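Local coordinates for dally-like protein (PDB 3ODN), which is a cell-surface glypican, probably a heparan sulfate proteoglycan on a lipid anchor, whose protein core takes part in Hedgehog signalling, at residues A[86-91]-A[399-404]; A[192-197]-A[284-289]. The protein carries 2 engineered substitutions. All blocks are in the same frame, centred on the assembly; numbering follows the deposited sequence.

Contact 1: residues A[86-91]-A[399-404]; sequences DIFTAL and PILDRI
The ring of F88 meets L401 at its edge: methyl CD2 of L401 lies close to the ring plane, 3.7 Å from CD1 of F88. Elsewhere the ring of F88 meets F129 of helix 115-131, their planes inclined by about 55°, and touches I286. This is antiparallel helix packing in the all-helical glypican core, where the first turn of helix 400-414 lies against the C-terminal half of the long helix 48-106. The two short segments run at 164° to each other, their axes 9.7 Å apart at the closest point.

Beside F88, I87 fills the middle of the interface. Its two branches divide the work. CG2, anti to the backbone N with CG1 beside that N (chi1 -66°), presses against the start of the opposing helix, 3.5 Å from CG2 of I400 and 3.7 Å from CD1 of L401, and also lies against the backbone N of L401; the longer branch reaches along helix 400-414, bringing CD1 of I87 to 3.8 Å from CG2 of I404. The side chains of I87 and I400 cross at about a right angle, and the CG2 methyl of I400 lies against CG1, CG2 and CD1 of I87.

The side-chain contacts are all apolar, a seam of branched aliphatic side chains with an aromatic edge. P399 occupies the N-cap position just ahead of the helix, and its carbonyl receives the backbone N-H of R403. I404 goes on to touch K80, K83 and F84, extending the seam along helix 48-106. L401 spreads its two methyls: CD1 stays beside I87, while CD2 also faces L91, where the methyl CD2 of L91 stands 4.1 Å from CD2 of L401.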
# COMPACT_ATOMS: atom_id res chain seq x y z
N ASP A 86 -2.34 1.99 -12.60
CA ASP A 86 -2.68 1.87 -14.01
C ASP A 86 -3.70 0.74 -14.24
O ASP A 86 -4.72 0.99 -14.86
CB ASP A 86 -1.39 1.71 -14.88
CG ASP A 86 -1.47 1.01 -16.24
OD1 ASP A 86 -2.49 1.20 -16.96
OD2 ASP A 86 -0.48 0.36 -16.64
N ILE A 87 -3.44 -0.48 -13.73
CA ILE A 87 -4.36 -1.62 -13.89
C ILE A 87 -5.74 -1.34 -13.27
O ILE A 87 -6.76 -1.81 -13.80
CB ILE A 87 -3.71 -2.94 -13.39
CG1 ILE A 87 -2.52 -3.34 -14.29
CG2 ILE A 87 -4.74 -4.07 -13.28
CD1 ILE A 87 -1.44 -4.06 -13.59
N PHE A 88 -5.78 -0.57 -12.18
CA PHE A 88 -7.03 -0.24 -11.54
C PHE A 88 -7.85 0.80 -12.34
O PHE A 88 -9.06 0.65 -12.46
CB PHE A 88 -6.82 0.18 -10.08
CG PHE A 88 -8.14 0.59 -9.46
CD1 PHE A 88 -9.06 -0.36 -9.05
CD2 PHE A 88 -8.48 1.93 -9.36
CE1 PHE A 88 -10.30 0.02 -8.56
CE2 PHE A 88 -9.72 2.32 -8.86
CZ PHE A 88 -10.64 1.36 -8.49
N THR A 89 -7.20 1.85 -12.86
CA THR A 89 -7.88 2.88 -13.64
C THR A 89 -8.46 2.24 -14.91
O THR A 89 -9.61 2.53 -15.27
CB THR A 89 -6.98 4.09 -13.90
OG1 THR A 89 -5.71 3.61 -14.31
CG2 THR A 89 -6.78 4.95 -12.65
N ALA A 90 -7.71 1.28 -15.50
CA ALA A 90 -8.10 0.50 -16.68
C ALA A 90 -9.38 -0.31 -16.38
O ALA A 90 -10.34 -0.21 -17.13
CB ALA A 90 -6.96 -0.43 -17.09
N LEU A 91 -9.39 -1.06 -15.25
CA LEU A 91 -10.52 -1.85 -14.75
C LEU A 91 -11.74 -0.95 -14.52
O LEU A 91 -12.86 -1.36 -14.82
CB LEU A 91 -10.11 -2.57 -13.45
CG LEU A 91 -11.20 -3.25 -12.60
CD1 LEU A 91 -11.53 -4.64 -13.12
CD2 LEU A 91 -10.79 -3.32 -11.12
N PRO A 399 -8.09 -12.15 -12.82
CA PRO A 399 -8.03 -10.72 -13.17
C PRO A 399 -6.63 -10.13 -13.05
O PRO A 399 -5.85 -10.57 -12.21
CB PRO A 399 -9.02 -10.07 -12.20
CG PRO A 399 -9.89 -11.18 -11.73
CD PRO A 399 -8.99 -12.38 -11.68
N ILE A 400 -6.31 -9.15 -13.91
CA ILE A 400 -4.98 -8.53 -13.96
C ILE A 400 -4.59 -7.82 -12.65
O ILE A 400 -3.43 -7.92 -12.22
CB ILE A 400 -4.71 -7.79 -15.32
CG1 ILE A 400 -4.41 -8.83 -16.43
CG2 ILE A 400 -3.58 -6.78 -15.25
CD1 ILE A 400 -4.83 -8.41 -17.90
N LEU A 401 -5.59 -7.22 -11.94
CA LEU A 401 -5.35 -6.57 -10.65
C LEU A 401 -5.07 -7.61 -9.57
O LEU A 401 -4.21 -7.36 -8.73
CB LEU A 401 -6.47 -5.57 -10.28
CG LEU A 401 -6.17 -4.51 -9.18
CD1 LEU A 401 -5.12 -3.52 -9.61
CD2 LEU A 401 -7.41 -3.71 -8.86
N ASP A 402 -5.69 -8.81 -9.62
CA ASP A 402 -5.38 -9.89 -8.65
C ASP A 402 -3.95 -10.41 -8.83
O ASP A 402 -3.26 -10.66 -7.83
CB ASP A 402 -6.38 -11.05 -8.77
CG ASP A 402 -7.72 -10.76 -8.12
OD1 ASP A 402 -8.58 -10.16 -8.80
OD2 ASP A 402 -7.90 -11.12 -6.94
N ARG A 403 -3.49 -10.51 -10.10
CA ARG A 403 -2.14 -10.95 -10.49
C ARG A 403 -1.09 -9.95 -9.96
O ARG A 403 -0.10 -10.38 -9.36
CB ARG A 403 -2.04 -11.08 -12.03
CG ARG A 403 -0.89 -11.92 -12.56
CD ARG A 403 0.11 -11.09 -13.37
NE ARG A 403 -0.36 -10.82 -14.73
CZ ARG A 403 -0.73 -9.62 -15.19
NH1 ARG A 403 -0.69 -8.55 -14.40
NH2 ARG A 403 -1.13 -9.48 -16.45
N ILE A 404 -1.32 -8.63 -10.17
CA ILE A 404 -0.43 -7.57 -9.69
C ILE A 404 -0.35 -7.51 -8.16
O ILE A 404 0.75 -7.40 -7.63
CB ILE A 404 -0.53 -6.20 -10.45
CG1 ILE A 404 0.77 -5.39 -10.39
CG2 ILE A 404 -1.72 -5.36 -10.01
CD1 ILE A 404 2.02 -6.07 -10.93

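Contact 2: residues A[192-197]-A[284-289]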
# COMPACT_ATOMS: atom_id res chain seq x y z
N ARG A 192 -15.01 0.02 1.59
CA ARG A 192 -13.92 -0.86 2.02
C ARG A 192 -12.93 -1.23 0.94
O ARG A 192 -11.73 -1.17 1.18
CB ARG A 192 -14.45 -2.09 2.78
CG ARG A 192 -15.22 -1.71 4.07
CD ARG A 192 -15.34 -2.91 4.97
NE ARG A 192 -16.37 -2.78 6.01
CZ ARG A 192 -16.99 -3.81 6.57
NH1 ARG A 192 -16.69 -5.05 6.20
NH2 ARG A 192 -17.92 -3.61 7.49
N SER A 193 -13.42 -1.52 -0.28
CA SER A 193 -12.55 -1.90 -1.40
C SER A 193 -11.84 -0.72 -2.04
O SER A 193 -10.68 -0.87 -2.37
CB SER A 193 -13.31 -2.75 -2.42
OG SER A 193 -14.48 -2.09 -2.86
N PHE A 194 -12.49 0.47 -2.16
CA PHE A 194 -11.89 1.67 -2.72
C PHE A 194 -10.82 2.27 -1.79
O PHE A 194 -9.73 2.62 -2.23
CB PHE A 194 -12.96 2.70 -3.14
CG PHE A 194 -13.46 2.52 -4.57
CD1 PHE A 194 -14.45 1.60 -4.87
CD2 PHE A 194 -12.93 3.29 -5.61
CE1 PHE A 194 -14.89 1.43 -6.18
CE2 PHE A 194 -13.37 3.11 -6.92
CZ PHE A 194 -14.35 2.18 -7.20
N VAL A 195 -11.11 2.29 -0.49
CA VAL A 195 -10.20 2.78 0.55
C VAL A 195 -8.96 1.90 0.61
O VAL A 195 -7.85 2.41 0.58
CB VAL A 195 -10.90 3.01 1.93
CG1 VAL A 195 -9.91 3.44 3.02
CG2 VAL A 195 -12.02 4.06 1.82
N ALA A 196 -9.15 0.58 0.63
CA ALA A 196 -8.04 -0.38 0.69
C ALA A 196 -7.20 -0.41 -0.59
O ALA A 196 -5.99 -0.61 -0.50
CB ALA A 196 -8.57 -1.77 1.03
N THR A 197 -7.83 -0.20 -1.77
CA THR A 197 -7.15 -0.18 -3.08
C THR A 197 -6.27 1.05 -3.24
O THR A 197 -5.14 0.94 -3.74
CB THR A 197 -8.17 -0.33 -4.24
OG1 THR A 197 -8.82 -1.59 -4.06
CG2 THR A 197 -7.51 -0.32 -5.63
N PHE A 284 -12.16 -7.77 0.69
CA PHE A 284 -12.34 -6.42 0.13
C PHE A 284 -12.00 -6.42 -1.37
O PHE A 284 -11.68 -5.36 -1.91
CB PHE A 284 -11.52 -5.34 0.89
CG PHE A 284 -11.72 -5.12 2.38
CD1 PHE A 284 -10.79 -4.39 3.13
CD2 PHE A 284 -12.81 -5.68 3.05
CE1 PHE A 284 -10.96 -4.21 4.50
CE2 PHE A 284 -12.96 -5.52 4.43
CZ PHE A 284 -12.05 -4.76 5.14
N ASN A 285 -12.05 -7.59 -2.04
CA ASN A 285 -11.70 -7.71 -3.47
C ASN A 285 -12.45 -6.67 -4.30
O ASN A 285 -13.69 -6.74 -4.38
CB ASN A 285 -11.91 -9.16 -4.01
CG ASN A 285 -11.48 -9.37 -5.46
OD1 ASN A 285 -12.27 -9.27 -6.39
ND2 ASN A 285 -10.22 -9.69 -5.70
N ILE A 286 -11.71 -5.68 -4.86
CA ILE A 286 -12.29 -4.61 -5.68
C ILE A 286 -12.85 -5.04 -7.07
O ILE A 286 -13.77 -4.38 -7.58
CB ILE A 286 -11.46 -3.30 -5.68
CG1 ILE A 286 -12.35 -2.08 -6.02
CG2 ILE A 286 -10.27 -3.40 -6.62
CD1 ILE A 286 -11.83 -0.76 -5.68
N VAL A 287 -12.31 -6.16 -7.67
CA VAL A 287 -12.77 -6.68 -8.97
C VAL A 287 -14.18 -7.20 -8.83
O VAL A 287 -15.01 -6.89 -9.69
CB VAL A 287 -11.81 -7.71 -9.63
CG1 VAL A 287 -12.18 -7.95 -11.10
CG2 VAL A 287 -10.35 -7.29 -9.50
N MET A 288 -14.48 -7.91 -7.72
CA MET A 288 -15.82 -8.44 -7.41
C MET A 288 -16.85 -7.31 -7.12
O MET A 288 -18.06 -7.59 -7.06
CB MET A 288 -15.79 -9.45 -6.24
CG MET A 288 -15.07 -10.79 -6.52
SD MET A 288 -15.29 -11.58 -8.16
CE MET A 288 -17.11 -11.82 -8.20
N VAL A 289 -16.38 -6.05 -6.94
CA VAL A 289 -17.22 -4.88 -6.67
C VAL A 289 -17.43 -4.07 -7.96
O VAL A 289 -18.57 -3.81 -8.33
CB VAL A 289 -16.67 -4.00 -5.50
CG1 VAL A 289 -17.63 -2.86 -5.16
CG2 VAL A 289 -16.41 -4.83 -4.25
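In the helical core of the glypican, the connection between helix 260-281 and the short helix 287-290 packs against residues 192-197 of helix 182-214, with F284 and I286 giving most of what the 284-289 side buries. F284 lies beside R192 and A196. CB of R192 stands over the centre of one face of its ring in a CH-pi contact, 4.0 Å from the centroid and 10° off the normal, and CD of R192 follows at 3.6 Å from CE2 of F284. CB of A196 meets the same ring at its edge. An alanine in place of F284 would probably leave the aliphatic stem of R192 and the methyl of A196 without their apolar partner.

I286 enters between S193, F194 and T197. With CG1 anti to its backbone N (chi1 -156°), its chain extends until CD1 of I286 sits over a face of the F194 ring, 3.8 Å from the centroid and displaced toward the rim. The same methyl lies near O of S193, a carbonyl that accepts both the backbone N-H and the hydroxyl of T197, from opposite faces of its plane; OG1 of T197 is 2.6 Å from O of S193. The hydroxyl of S193 itself bonds to O of Q189, while its CB packs 3.1 Å from O of F284.

Next to I286, N285 turns its side chain the other way. Its ND2 bonds to O of L280, and its OD1 accepts from N of M288 at 2.9 Å. The OD1 bond to N of M288, three residues ahead, is typical of helix N-terminal capping, here at the turn that leads into the short helix.

From the N terminus, helix 48-106 supplies 86-91, the first half of contact 1, which stays open while the chain passes through helix 115-131 and into helix 182-214. There 192-197 begins contact 2, and 284-289 closes its loop after helix 260-281. The chain continues through helices 293-306 and 308-318 and an unmodelled region before 399-404 closes contact 1, so the shorter loop of contact 2 lies wholly within the longer one. Their centres are 12 Å apart and they adjoin where F88 meets F194 and where D402 lies against V287. Together they tie helices 48-106, 182-214 and 400-414 and the 284-289 connection into one core.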